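Local coordinates for protein formyltransferase (PDB 4NV1) that belongs to the formyltransferase family and binds dTDP-4-amino-4,6-dideoxyglucose next to a Rossmann-like sheet flanked by helices, at residues A[11-16]-A[41-46]; A[33-38]-A[52-57]; A[4-9]-A[68-73]. One frame throughout, in Å; residues are numbered along the deposited sequence.

Contacts 3 and 2 lie in the same sheet, and contact 1 packs beside it. Contact 3 pairs strand 4-9 with strand 70-74, contact 2 pairs strand 29-35 with the short edge strand 53-54, and contact 1 sets the start of helix 13-24 against the turn leading into helix 44-48. Contacts 2 and 3, with centres 14 Å apart, meet where F34 N lies 3.0 Å from V8 O, a probable hydrogen bond. Contacts 1 and 2, 10 Å apart between centres, are probably bonded through D11 OD1 and S36 N at 2.8 Å. The ligand lies about 3 Å from the side chain of N12 in contact 1 and about 8 Å from those of S36 and S73.

Contact 1 (A[11-16]-A[41-46]); sequences DNRTIL and TSFAKE
The guanidinium of R13 has E46 OE1 over one face, while S42 O and CD1 of F43 lie in its plane at the edge. The F43 ring meets the other segment mostly along its rim: N12 C and O sit at the edge, with CZ 3.5 Å from N12 C, and L16 CD2, R13 NH1 and D11 C approach obliquely. The guanidinium and the ring are inclined by 36°, and the two side chains run past one another head to tail, with R13 NH1 3.3 Å from F43 CE1. CG of F43 is anti to its carbonyl carbon (chi1 -77°), which carries the ring from the turn 41-44 to the first residues of helix 13-24. On the helix, L16 completes the apolar part, its CD2 3.8 Å from F43 CE1. R13 bends at chi2 and chi3, bringing NH1 within 2.8 Å of E46 OE1. This salt bridge joins the starts of two helices.

At the helix start itself, N12 is the N-cap: its OD1 accepts from I15 N at 2.7 Å and, weakly, from T14 N. The other end of the same amide, ND2, gives a weak hydrogen bond to O3P of the bound dTDP-4-amino-4,6-dideoxyglucose, so a single side chain both caps the helix and faces the ligand. D11 OD2, just before it, accepts from K77 N, and D11 OD1 from S36 N. Because E46 OE1 sits above the flat guanidinium rather than in line with its N-H bonds, the R13-E46 attraction is probably mainly electrostatic.

Contact 2 (A[33-38]-A[52-57]); sequences YFCSFK and IKPIDM
Two backbone hydrogen bonds join Y33 and C35 to K53. K53 N donates weakly to Y33 O at 3.0 Å, and C35 N donates to K53 O at 3.1 Å, from a position 58° out of the carbonyl plane. CA-H...O contacts supplement them; in one, F34 CA lies 3.0 Å from K53 O. Further along, water 1 takes over the bridging: it accepts from F37 N at 2.6 Å and donates to I55 O at 2.8 Å, an oxygen that also receives NE2 of Q78.

The pairing of F34 with K53 is parallel, as expected of a beta-alpha-beta unit in which strand 29-35 passes through helix 44-48 to strand 53-54. The latter is an edge strand of the mixed sheet within this chain, and the directions of the two segments diverge by 51°, which fits their bonding being brief.

Apolar contacts lie on both sides of the pair. I52 has CG1 anti to its backbone N (chi1 -153°), which lays the branch against the neighbouring strand: CG1 touches Y33 CB, and CD1 comes within 3.5 Å of C35 CB. The sulfur of C35 rests beside P54 CD. On the face carrying F34, the aromatic ring has I55 CD1 over it, off-centre toward the rim, and I55 CG2 beside F34 CB. L16 of helix 13-24 touches both Y33 and I52.

The remaining interaction is a CH-pi contact. P54 CB stands over the face of the F37 ring, 3.6 Å from its centroid, with I55 N above the same ring.

Contact 3 (A[4-9]-A[68-73]); sequences KKIFVV and YDLGFS
Strands 4-9 and 70-73 run parallel, their axes 4.6 Å apart and inclined by only 13°, with I6 level with L70, F7 with G71, V8 with F72 and V9 with S73. Backbone bonds tie them along this length: F7 N to L70 O, F72 N to F7 O at 2.7 Å, and V9 N to F72 O. At the start of strand 70-73, K5 O accepts from D69 N at 2.7 Å and weakly from L70 N, while D69 OD1 takes K5 N at 2.9 Å on its anti side, the donor tilted out of the carboxylate plane.

Side chains divide between two faces. On one, the I6 and L70 side chains run alongside each other in the same direction, I6 CG1 against L70 CB, and CD1 of F72 reaches I6 CG2 at 3.9 Å and V8 CG2 close by; helix 147-170 covers this layer, F162 meeting F72 edge-to-face. On the other, F7 holds CG between its backbone N and carbonyl carbon (chi1 74°), which swings the ring across to the partner strand. G71 has no side chain, and its CA sits under that ring, 3.7 Å from the centroid, in a CH-pi contact. F7 also turns an edge toward the face of Y68, planes 61° apart, in an offset edge-to-face pair, and its CB lies over the centre of the Y68 ring, 3.9 Å from the centroid.

Such central neighbouring strands, here 1 and 4 of a sheet ordered 3-2-1-4-5-6-7, are characteristic of Rossmann-like folds, whose pockets commonly open at the C-terminal strand ends; the side chain of S73, about 8 Å from the bound ligand, is consistent with that.

Contact 1 (A[11-16]-A[41-46])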
ATOM      1  N   ASP A  11      26.971   9.825  -5.467  1.00 39.01           N
ATOM      2  CA  ASP A  11      25.792  10.426  -6.028  1.00 40.56           C
ATOM      3  C   ASP A  11      24.638  10.505  -5.043  1.00 42.96           C
ATOM      4  O   ASP A  11      23.501  10.524  -5.480  1.00 46.25           O
ATOM      5  CB  ASP A  11      25.419   9.646  -7.270  1.00 39.07           C
ATOM      6  CG  ASP A  11      26.478   9.818  -8.328  1.00 39.69           C
ATOM      7  OD1 ASP A  11      26.641  10.971  -8.726  1.00 40.17           O
ATOM      8  OD2 ASP A  11      27.202   8.869  -8.695  1.00 40.73           O
ATOM      9  N   ASN A  12      24.894  10.630  -3.745  1.00 33.35           N
ATOM     10  CA  ASN A  12      23.801  10.693  -2.768  1.00 35.02           C
ATOM     11  C   ASN A  12      23.895  11.920  -1.939  1.00 36.46           C
ATOM     12  O   ASN A  12      24.928  12.128  -1.329  1.00 36.20           O
ATOM     13  CB  ASN A  12      23.908   9.578  -1.730  1.00 36.35           C
ATOM     14  CG  ASN A  12      22.698   9.500  -0.807  1.00 30.64           C
ATOM     15  OD1 ASN A  12      22.558  10.215   0.190  1.00 37.63           O
ATOM     16  ND2 ASN A  12      21.837   8.566  -1.126  1.00 33.03           N
ATOM     17  N   ARG A  13      22.814  12.682  -1.853  1.00 29.93           N
ATOM     18  CA  ARG A  13      22.830  13.939  -1.130  1.00 35.44           C
ATOM     19  C   ARG A  13      23.064  13.690   0.327  1.00 33.50           C
ATOM     20  O   ARG A  13      23.714  14.492   1.001  1.00 37.30           O
ATOM     21  CB  ARG A  13      21.466  14.613  -1.301  1.00 38.06           C
ATOM     22  CG  ARG A  13      20.879  15.377  -0.110  1.00 52.37           C
ATOM     23  CD  ARG A  13      21.168  16.879  -0.126  1.00 62.12           C
ATOM     24  NE  ARG A  13      20.258  17.616  -1.022  1.00 70.88           N
ATOM     25  CZ  ARG A  13      20.405  17.796  -2.341  1.00 67.52           C
ATOM     26  NH1 ARG A  13      21.438  17.324  -3.021  1.00 71.11           N
ATOM     27  NH2 ARG A  13      19.496  18.486  -3.012  1.00 79.36           N
ATOM     28  N   THR A  14      22.416  12.650   0.862  1.00 37.08           N
ATOM     29  CA  THR A  14      22.484  12.458   2.315  1.00 39.87           C
ATOM     30  C   THR A  14      23.893  12.032   2.740  1.00 37.68           C
ATOM     31  O   THR A  14      24.490  12.583   3.664  1.00 36.12           O
ATOM     32  CB  THR A  14      21.384  11.487   2.798  1.00 44.52           C
ATOM     33  OG1 THR A  14      20.220  12.276   3.061  1.00 44.91           O
ATOM     34  CG2 THR A  14      21.770  10.787   4.096  1.00 42.01           C
ATOM     35  N   ILE A  15      24.411  11.028   2.050  1.00 38.46           N
ATOM     36  CA  ILE A  15      25.811  10.628   2.191  1.00 36.08           C
ATOM     37  C   ILE A  15      26.770  11.799   1.977  1.00 40.63           C
ATOM     38  O   ILE A  15      27.707  11.989   2.786  1.00 35.43           O
ATOM     39  CB  ILE A  15      26.104   9.520   1.172  1.00 36.93           C
ATOM     40  CG1 ILE A  15      25.362   8.235   1.578  1.00 38.32           C
ATOM     41  CG2 ILE A  15      27.606   9.283   0.945  1.00 41.70           C
ATOM     42  CD1 ILE A  15      25.565   7.793   3.026  1.00 38.14           C
ATOM     43  N   LEU A  16      26.531  12.598   0.925  1.00 38.75           N
ATOM     44  CA  LEU A  16      27.387  13.779   0.663  1.00 40.15           C
ATOM     45  C   LEU A  16      27.383  14.684   1.889  1.00 38.72           C
ATOM     46  O   LEU A  16      28.435  15.144   2.384  1.00 40.49           O
ATOM     47  CB  LEU A  16      26.992  14.586  -0.595  1.00 43.43           C
ATOM     48  CG  LEU A  16      27.706  15.957  -0.696  1.00 42.56           C
ATOM     49  CD1 LEU A  16      29.213  15.715  -0.758  1.00 45.05           C
ATOM     50  CD2 LEU A  16      27.271  16.868  -1.852  1.00 42.73           C
ATOM     51  N   THR A  41      21.714  17.618 -12.040  1.00 71.46           N
ATOM     52  CA  THR A  41      20.541  18.321 -11.528  1.00 71.53           C
ATOM     53  C   THR A  41      20.328  18.050 -10.044  1.00 67.57           C
ATOM     54  O   THR A  41      20.104  18.989  -9.276  1.00 71.49           O
ATOM     55  CB  THR A  41      19.249  17.927 -12.292  1.00 77.82           C
ATOM     56  OG1 THR A  41      19.533  17.762 -13.692  1.00 66.30           O
ATOM     57  CG2 THR A  41      18.133  18.973 -12.059  1.00 67.59           C
ATOM     58  N   SER A  42      20.386  16.782  -9.633  1.00 59.54           N
ATOM     59  CA  SER A  42      20.148  16.457  -8.226  1.00 51.32           C
ATOM     60  C   SER A  42      21.031  17.370  -7.438  1.00 48.32           C
ATOM     61  O   SER A  42      20.589  17.972  -6.440  1.00 42.49           O
ATOM     62  CB  SER A  42      20.523  15.018  -7.901  1.00 50.62           C
ATOM     63  OG  SER A  42      21.659  14.670  -8.670  1.00 55.30           O
ATOM     64  N   PHE A  43      22.269  17.468  -7.934  1.00 53.02           N
ATOM     65  CA  PHE A  43      23.324  18.278  -7.301  1.00 60.83           C
ATOM     66  C   PHE A  43      23.600  19.649  -7.936  1.00 60.94           C
ATOM     67  O   PHE A  43      24.751  20.107  -7.955  1.00 55.21           O
ATOM     68  CB  PHE A  43      24.644  17.485  -7.202  1.00 59.85           C
ATOM     69  CG  PHE A  43      24.673  16.454  -6.104  1.00 56.74           C
ATOM     70  CD1 PHE A  43      24.153  16.730  -4.848  1.00 57.10           C
ATOM     71  CD2 PHE A  43      25.251  15.212  -6.325  1.00 51.54           C
ATOM     72  CE1 PHE A  43      24.195  15.790  -3.840  1.00 54.40           C
ATOM     73  CE2 PHE A  43      25.312  14.276  -5.311  1.00 46.31           C
ATOM     74  CZ  PHE A  43      24.772  14.563  -4.079  1.00 49.39           C
ATOM     75  N   ALA A  44      22.543  20.313  -8.404  1.00 57.04           N
ATOM     76  CA  ALA A  44      22.646  21.642  -9.006  1.00 56.42           C
ATOM     77  C   ALA A  44      23.078  22.763  -8.023  1.00 54.22           C
ATOM     78  O   ALA A  44      24.031  23.464  -8.337  1.00 57.98           O
ATOM     79  CB  ALA A  44      21.359  21.968  -9.768  1.00 55.82           C
ATOM     80  N   LYS A  45      22.499  22.931  -6.832  1.00 58.03           N
ATOM     81  CA  LYS A  45      22.990  23.980  -5.896  1.00 67.85           C
ATOM     82  C   LYS A  45      24.448  23.803  -5.406  1.00 75.94           C
ATOM     83  O   LYS A  45      25.206  24.778  -5.224  1.00 68.75           O
ATOM     84  CB  LYS A  45      22.087  24.125  -4.661  1.00 67.50           C
ATOM     85  CG  LYS A  45      21.296  25.423  -4.605  1.00 83.23           C
ATOM     86  CD  LYS A  45      22.168  26.650  -4.360  1.00 88.75           C
ATOM     87  CE  LYS A  45      21.354  27.935  -4.408  1.00 87.38           C
ATOM     88  NZ  LYS A  45      21.733  28.843  -3.286  1.00 88.89           N
ATOM     89  N   GLU A  46      24.819  22.539  -5.190  1.00 74.13           N
ATOM     90  CA  GLU A  46      26.119  22.195  -4.618  1.00 70.32           C
ATOM     91  C   GLU A  46      27.220  22.279  -5.688  1.00 57.92           C
ATOM     92  O   GLU A  46      28.279  22.782  -5.358  1.00 45.68           O
ATOM     93  CB  GLU A  46      26.104  20.820  -3.925  1.00 69.13           C
ATOM     94  CG  GLU A  46      24.981  20.602  -2.920  1.00 65.16           C
ATOM     95  CD  GLU A  46      23.691  20.115  -3.551  1.00 66.42           C
ATOM     96  OE1 GLU A  46      22.726  19.846  -2.805  1.00 66.84           O
ATOM     97  OE2 GLU A  46      23.625  20.004  -4.795  1.00 68.34           O
TER

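Contact 2 (A[33-38]-A[52-57])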
ATOM      1  N   TYR A  33      35.374  16.520  -3.598  1.00 36.26           N
ATOM      2  CA  TYR A  33      34.214  15.671  -3.786  1.00 30.83           C
ATOM      3  C   TYR A  33      33.798  15.671  -5.237  1.00 36.54           C
ATOM      4  O   TYR A  33      33.616  16.733  -5.852  1.00 40.51           O
ATOM      5  CB  TYR A  33      33.046  16.188  -2.943  1.00 28.23           C
ATOM      6  CG  TYR A  33      33.229  16.125  -1.464  1.00 32.27           C
ATOM      7  CD1 TYR A  33      33.726  17.202  -0.768  1.00 33.93           C
ATOM      8  CD2 TYR A  33      32.878  14.979  -0.728  1.00 30.85           C
ATOM      9  CE1 TYR A  33      33.905  17.172   0.604  1.00 34.70           C
ATOM     10  CE2 TYR A  33      33.042  14.963   0.651  1.00 31.65           C
ATOM     11  CZ  TYR A  33      33.571  16.041   1.326  1.00 36.55           C
ATOM     12  OH  TYR A  33      33.788  16.012   2.712  1.00 36.19           O
ATOM     13  N   PHE A  34      33.579  14.486  -5.777  1.00 36.03           N
ATOM     14  CA  PHE A  34      33.056  14.310  -7.112  1.00 34.34           C
ATOM     15  C   PHE A  34      31.775  13.494  -7.087  1.00 40.10           C
ATOM     16  O   PHE A  34      31.515  12.658  -6.215  1.00 34.79           O
ATOM     17  CB  PHE A  34      34.038  13.544  -7.978  1.00 38.26           C
ATOM     18  CG  PHE A  34      35.410  14.142  -8.007  1.00 42.85           C
ATOM     19  CD1 PHE A  34      36.394  13.710  -7.123  1.00 41.15           C
ATOM     20  CD2 PHE A  34      35.739  15.122  -8.952  1.00 43.30           C
ATOM     21  CE1 PHE A  34      37.688  14.243  -7.157  1.00 38.25           C
ATOM     22  CE2 PHE A  34      37.042  15.637  -9.005  1.00 43.59           C
ATOM     23  CZ  PHE A  34      38.017  15.190  -8.099  1.00 41.43           C
ATOM     24  N   CYS A  35      31.010  13.716  -8.136  1.00 46.12           N
ATOM     25  CA  CYS A  35      29.761  13.032  -8.390  1.00 43.51           C
ATOM     26  C   CYS A  35      29.732  12.674  -9.863  1.00 43.19           C
ATOM     27  O   CYS A  35      30.730  12.808 -10.565  1.00 31.74           O
ATOM     28  CB  CYS A  35      28.628  13.974  -8.039  1.00 48.24           C
ATOM     29  SG  CYS A  35      28.434  15.348  -9.193  1.00 41.32           S
ATOM     30  N   SER A  36      28.606  12.170 -10.342  1.00 47.89           N
ATOM     31  CA  SER A  36      28.547  11.743 -11.729  1.00 45.66           C
ATOM     32  C   SER A  36      27.771  12.780 -12.561  1.00 44.96           C
ATOM     33  O   SER A  36      27.151  13.726 -12.029  1.00 43.00           O
ATOM     34  CB  SER A  36      27.963  10.330 -11.842  1.00 47.90           C
ATOM     35  OG  SER A  36      27.149  10.199 -12.996  1.00 46.92           O
ATOM     36  N   PHE A  37      27.861  12.593 -13.871  1.00 46.02           N
ATOM     37  CA  PHE A  37      27.303  13.537 -14.850  1.00 51.39           C
ATOM     38  C   PHE A  37      25.795  13.372 -14.860  1.00 48.44           C
ATOM     39  O   PHE A  37      25.083  14.379 -14.772  1.00 49.71           O
ATOM     40  CB  PHE A  37      27.949  13.393 -16.240  1.00 50.09           C
ATOM     41  CG  PHE A  37      29.233  14.183 -16.392  1.00 53.99           C
ATOM     42  CD1 PHE A  37      29.220  15.573 -16.348  1.00 55.80           C
ATOM     43  CD2 PHE A  37      30.457  13.541 -16.571  1.00 60.56           C
ATOM     44  CE1 PHE A  37      30.383  16.312 -16.498  1.00 59.94           C
ATOM     45  CE2 PHE A  37      31.629  14.266 -16.702  1.00 61.67           C
ATOM     46  CZ  PHE A  37      31.591  15.655 -16.675  1.00 66.70           C
ATOM     47  N   LYS A  38      25.340  12.115 -14.813  1.00 53.46           N
ATOM     48  CA  LYS A  38      23.915  11.783 -14.646  1.00 49.69           C
ATOM     49  C   LYS A  38      23.282  12.533 -13.475  1.00 53.13           C
ATOM     50  O   LYS A  38      22.055  12.587 -13.318  1.00 50.87           O
ATOM     51  CB  LYS A  38      23.736  10.281 -14.470  1.00 50.60           C
ATOM     52  CG  LYS A  38      24.379   9.515 -15.602  1.00 56.34           C
ATOM     53  CD  LYS A  38      23.855   8.109 -15.808  1.00 63.30           C
ATOM     54  CE  LYS A  38      24.401   7.559 -17.121  1.00 71.97           C
ATOM     55  NZ  LYS A  38      24.097   6.120 -17.371  1.00 77.21           N
ATOM     56  N   ILE A  52      30.832  20.112  -4.909  1.00 45.99           N
ATOM     57  CA  ILE A  52      31.083  18.879  -5.644  1.00 42.25           C
ATOM     58  C   ILE A  52      31.289  19.100  -7.156  1.00 42.94           C
ATOM     59  O   ILE A  52      30.995  20.158  -7.683  1.00 51.56           O
ATOM     60  CB  ILE A  52      29.966  17.867  -5.360  1.00 43.40           C
ATOM     61  CG1 ILE A  52      30.454  16.419  -5.525  1.00 41.78           C
ATOM     62  CG2 ILE A  52      28.767  18.089  -6.268  1.00 45.99           C
ATOM     63  CD1 ILE A  52      29.502  15.380  -4.955  1.00 42.08           C
ATOM     64  N   LYS A  53      31.838  18.114  -7.858  1.00 42.31           N
ATOM     65  CA  LYS A  53      32.150  18.266  -9.256  1.00 40.79           C
ATOM     66  C   LYS A  53      31.994  16.954  -9.997  1.00 42.69           C
ATOM     67  O   LYS A  53      32.626  15.981  -9.601  1.00 35.52           O
ATOM     68  CB  LYS A  53      33.628  18.704  -9.351  1.00 47.59           C
ATOM     69  CG  LYS A  53      33.841  19.957 -10.181  1.00 47.80           C
ATOM     70  CD  LYS A  53      35.079  20.740  -9.782  1.00 54.74           C
ATOM     71  CE  LYS A  53      36.355  20.032 -10.226  1.00 59.34           C
ATOM     72  NZ  LYS A  53      37.456  21.023 -10.404  1.00 59.54           N
ATOM     73  N   PRO A  54      31.202  16.915 -11.087  1.00 40.70           N
ATOM     74  CA  PRO A  54      31.085  15.764 -11.970  1.00 39.16           C
ATOM     75  C   PRO A  54      32.410  15.223 -12.440  1.00 45.42           C
ATOM     76  O   PRO A  54      33.374  15.977 -12.471  1.00 41.42           O
ATOM     77  CB  PRO A  54      30.378  16.325 -13.207  1.00 39.63           C
ATOM     78  CG  PRO A  54      29.946  17.697 -12.856  1.00 37.95           C
ATOM     79  CD  PRO A  54      30.197  17.945 -11.409  1.00 39.69           C
ATOM     80  N   ILE A  55      32.426  13.957 -12.855  1.00 39.55           N
ATOM     81  CA  ILE A  55      33.607  13.329 -13.401  1.00 35.18           C
ATOM     82  C   ILE A  55      33.171  12.059 -14.080  1.00 40.76           C
ATOM     83  O   ILE A  55      32.263  11.357 -13.622  1.00 46.56           O
ATOM     84  CB  ILE A  55      34.644  12.976 -12.301  1.00 37.13           C
ATOM     85  CG1 ILE A  55      35.929  12.420 -12.870  1.00 41.71           C
ATOM     86  CG2 ILE A  55      34.185  11.868 -11.359  1.00 35.20           C
ATOM     87  CD1 ILE A  55      37.085  12.629 -11.911  1.00 43.24           C
ATOM     88  N   ASP A  56      33.875  11.736 -15.147  1.00 39.44           N
ATOM     89  CA  ASP A  56      33.697  10.494 -15.851  1.00 49.35           C
ATOM     90  C   ASP A  56      34.819   9.634 -15.309  1.00 52.35           C
ATOM     91  O   ASP A  56      35.981   9.852 -15.657  1.00 50.43           O
ATOM     92  CB  ASP A  56      33.846  10.736 -17.359  1.00 54.83           C
ATOM     93  CG  ASP A  56      33.521   9.509 -18.179  1.00 56.67           C
ATOM     94  OD1 ASP A  56      32.643   9.648 -19.058  1.00 67.43           O
ATOM     95  OD2 ASP A  56      34.118   8.433 -17.936  1.00 62.51           O
ATOM     96  N   MET A  57      34.480   8.683 -14.442  1.00 46.49           N
ATOM     97  CA  MET A  57      35.506   7.858 -13.849  1.00 48.46           C
ATOM     98  C   MET A  57      35.982   6.886 -14.903  1.00 48.83           C
ATOM     99  O   MET A  57      37.141   6.459 -14.843  1.00 53.66           O
ATOM    100  CB  MET A  57      35.005   7.063 -12.629  1.00 47.86           C
ATOM    101  CG  MET A  57      34.692   7.906 -11.413  1.00 42.85           C
ATOM    102  SD  MET A  57      36.097   8.660 -10.556  1.00 47.63           S
ATOM    103  CE  MET A  57      37.135   7.233 -10.369  1.00 47.19           C
TER
HETATM  104  O   HOH W   1      29.683  10.908 -14.689  1.00 43.98           O

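Contact 3 (A[4-9]-A[68-73])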
ATOM      1  N   LYS A   4      46.755  14.694   4.814  1.00 53.13           N
ATOM      2  CA  LYS A   4      46.195  13.737   3.866  1.00 49.57           C
ATOM      3  C   LYS A   4      45.268  14.412   2.876  1.00 37.66           C
ATOM      4  O   LYS A   4      44.547  15.331   3.221  1.00 32.61           O
ATOM      5  CB  LYS A   4      45.466  12.595   4.570  1.00 53.75           C
ATOM      6  CG  LYS A   4      46.367  11.731   5.450  1.00 60.62           C
ATOM      7  CD  LYS A   4      46.031  11.881   6.934  1.00 63.55           C
ATOM      8  CE  LYS A   4      47.219  11.704   7.870  1.00 71.10           C
ATOM      9  NZ  LYS A   4      47.605  13.025   8.440  1.00 76.66           N
ATOM     10  N   LYS A   5      45.317  13.935   1.643  1.00 33.26           N
ATOM     11  CA  LYS A   5      44.555  14.505   0.555  1.00 40.45           C
ATOM     12  C   LYS A   5      43.626  13.405   0.104  1.00 32.28           C
ATOM     13  O   LYS A   5      44.085  12.323  -0.236  1.00 32.30           O
ATOM     14  CB  LYS A   5      45.435  14.921  -0.627  1.00 44.27           C
ATOM     15  CG  LYS A   5      45.963  16.365  -0.562  1.00 55.41           C
ATOM     16  CD  LYS A   5      45.761  17.173  -1.853  1.00 64.11           C
ATOM     17  CE  LYS A   5      44.311  17.618  -2.105  1.00 59.16           C
ATOM     18  NZ  LYS A   5      44.156  18.186  -3.473  1.00 56.73           N
ATOM     19  N   ILE A   6      42.347  13.722   0.019  1.00 29.34           N
ATOM     20  CA  ILE A   6      41.284  12.732  -0.116  1.00 28.77           C
ATOM     21  C   ILE A   6      40.306  13.086  -1.217  1.00 29.58           C
ATOM     22  O   ILE A   6      39.889  14.264  -1.341  1.00 27.82           O
ATOM     23  CB  ILE A   6      40.526  12.654   1.220  1.00 31.90           C
ATOM     24  CG1 ILE A   6      41.515  12.263   2.326  1.00 33.56           C
ATOM     25  CG2 ILE A   6      39.403  11.622   1.152  1.00 36.47           C
ATOM     26  CD1 ILE A   6      40.970  12.446   3.720  1.00 39.32           C
ATOM     27  N   PHE A   7      39.889  12.073  -1.968  1.00 30.16           N
ATOM     28  CA  PHE A   7      38.711  12.231  -2.815  1.00 30.93           C
ATOM     29  C   PHE A   7      37.580  11.288  -2.388  1.00 34.67           C
ATOM     30  O   PHE A   7      37.784  10.134  -1.972  1.00 28.49           O
ATOM     31  CB  PHE A   7      39.043  12.118  -4.300  1.00 27.12           C
ATOM     32  CG  PHE A   7      39.334  10.735  -4.783  1.00 25.51           C
ATOM     33  CD1 PHE A   7      40.606  10.191  -4.688  1.00 28.73           C
ATOM     34  CD2 PHE A   7      38.352   9.977  -5.378  1.00 26.47           C
ATOM     35  CE1 PHE A   7      40.915   8.920  -5.143  1.00 25.48           C
ATOM     36  CE2 PHE A   7      38.637   8.699  -5.826  1.00 28.96           C
ATOM     37  CZ  PHE A   7      39.913   8.168  -5.717  1.00 30.83           C
ATOM     38  N   VAL A   8      36.365  11.794  -2.559  1.00 30.35           N
ATOM     39  CA  VAL A   8      35.138  11.128  -2.189  1.00 30.48           C
ATOM     40  C   VAL A   8      34.223  11.253  -3.367  1.00 30.48           C
ATOM     41  O   VAL A   8      33.869  12.356  -3.735  1.00 35.02           O
ATOM     42  CB  VAL A   8      34.539  11.852  -1.000  1.00 29.79           C
ATOM     43  CG1 VAL A   8      33.098  11.422  -0.703  1.00 31.68           C
ATOM     44  CG2 VAL A   8      35.460  11.672   0.178  1.00 35.59           C
ATOM     45  N   VAL A   9      33.884  10.112  -3.942  1.00 29.55           N
ATOM     46  CA  VAL A   9      32.874   9.975  -4.954  1.00 30.12           C
ATOM     47  C   VAL A   9      31.517   9.464  -4.448  1.00 36.39           C
ATOM     48  O   VAL A   9      31.426   8.384  -3.825  1.00 31.59           O
ATOM     49  CB  VAL A   9      33.381   9.000  -5.961  1.00 29.78           C
ATOM     50  CG1 VAL A   9      32.528   9.105  -7.205  1.00 32.24           C
ATOM     51  CG2 VAL A   9      34.850   9.257  -6.228  1.00 31.63           C
ATOM     52  N   TYR A  68      46.042  12.208  -4.886  1.00 29.43           N
ATOM     53  CA  TYR A  68      45.339  11.957  -3.619  1.00 32.44           C
ATOM     54  C   TYR A  68      46.014  10.821  -2.834  1.00 26.55           C
ATOM     55  O   TYR A  68      46.628   9.968  -3.433  1.00 25.50           O
ATOM     56  CB  TYR A  68      43.892  11.584  -3.928  1.00 30.77           C
ATOM     57  CG  TYR A  68      43.145  12.732  -4.556  1.00 34.22           C
ATOM     58  CD1 TYR A  68      42.704  13.762  -3.759  1.00 30.79           C
ATOM     59  CD2 TYR A  68      42.957  12.832  -5.920  1.00 33.50           C
ATOM     60  CE1 TYR A  68      42.052  14.832  -4.291  1.00 30.54           C
ATOM     61  CE2 TYR A  68      42.267  13.920  -6.457  1.00 30.48           C
ATOM     62  CZ  TYR A  68      41.858  14.924  -5.622  1.00 30.50           C
ATOM     63  OH  TYR A  68      41.205  16.076  -6.012  1.00 30.95           O
ATOM     64  N   ASP A  69      45.836  10.760  -1.530  1.00 26.69           N
ATOM     65  CA  ASP A  69      46.391   9.678  -0.700  1.00 25.62           C
ATOM     66  C   ASP A  69      45.384   8.536  -0.460  1.00 25.46           C
ATOM     67  O   ASP A  69      45.711   7.427  -0.022  1.00 26.50           O
ATOM     68  CB  ASP A  69      46.664  10.241   0.679  1.00 28.37           C
ATOM     69  CG  ASP A  69      47.836  11.181   0.725  1.00 35.73           C
ATOM     70  OD1 ASP A  69      47.729  12.264   1.366  1.00 41.05           O
ATOM     71  OD2 ASP A  69      48.854  10.848   0.100  1.00 36.91           O
ATOM     72  N   LEU A  70      44.120   8.883  -0.605  1.00 20.93           N
ATOM     73  CA  LEU A  70      42.985   8.102  -0.148  1.00 24.54           C
ATOM     74  C   LEU A  70      41.802   8.430  -1.025  1.00 23.53           C
ATOM     75  O   LEU A  70      41.573   9.595  -1.318  1.00 30.84           O
ATOM     76  CB  LEU A  70      42.728   8.520   1.298  1.00 28.31           C
ATOM     77  CG  LEU A  70      41.631   7.906   2.136  1.00 35.82           C
ATOM     78  CD1 LEU A  70      41.749   6.390   1.987  1.00 36.43           C
ATOM     79  CD2 LEU A  70      41.823   8.396   3.569  1.00 33.89           C
ATOM     80  N   GLY A  71      41.075   7.433  -1.484  1.00 24.95           N
ATOM     81  CA  GLY A  71      39.772   7.628  -2.084  1.00 22.97           C
ATOM     82  C   GLY A  71      38.635   6.854  -1.425  1.00 23.75           C
ATOM     83  O   GLY A  71      38.832   5.730  -0.910  1.00 24.05           O
ATOM     84  N   PHE A  72      37.460   7.468  -1.440  1.00 18.35           N
ATOM     85  CA  PHE A  72      36.216   6.844  -1.013  1.00 21.82           C
ATOM     86  C   PHE A  72      35.150   6.930  -2.090  1.00 27.34           C
ATOM     87  O   PHE A  72      34.915   7.996  -2.747  1.00 29.32           O
ATOM     88  CB  PHE A  72      35.655   7.528   0.216  1.00 20.37           C
ATOM     89  CG  PHE A  72      36.543   7.441   1.420  1.00 23.40           C
ATOM     90  CD1 PHE A  72      37.149   8.547   1.919  1.00 21.23           C
ATOM     91  CD2 PHE A  72      36.656   6.224   2.127  1.00 23.78           C
ATOM     92  CE1 PHE A  72      37.954   8.475   3.017  1.00 21.94           C
ATOM     93  CE2 PHE A  72      37.472   6.149   3.235  1.00 23.99           C
ATOM     94  CZ  PHE A  72      38.088   7.265   3.710  1.00 22.48           C
ATOM     95  N   SER A  73      34.486   5.790  -2.212  1.00 23.94           N
ATOM     96  CA  SER A  73      33.230   5.637  -2.962  1.00 25.59           C
ATOM     97  C   SER A  73      32.087   5.367  -1.995  1.00 24.11           C
ATOM     98  O   SER A  73      32.134   4.464  -1.135  1.00 27.60           O
ATOM     99  CB  SER A  73      33.322   4.510  -4.003  1.00 23.91           C
ATOM    100  OG  SER A  73      32.078   4.401  -4.678  1.00 27.78           O
TER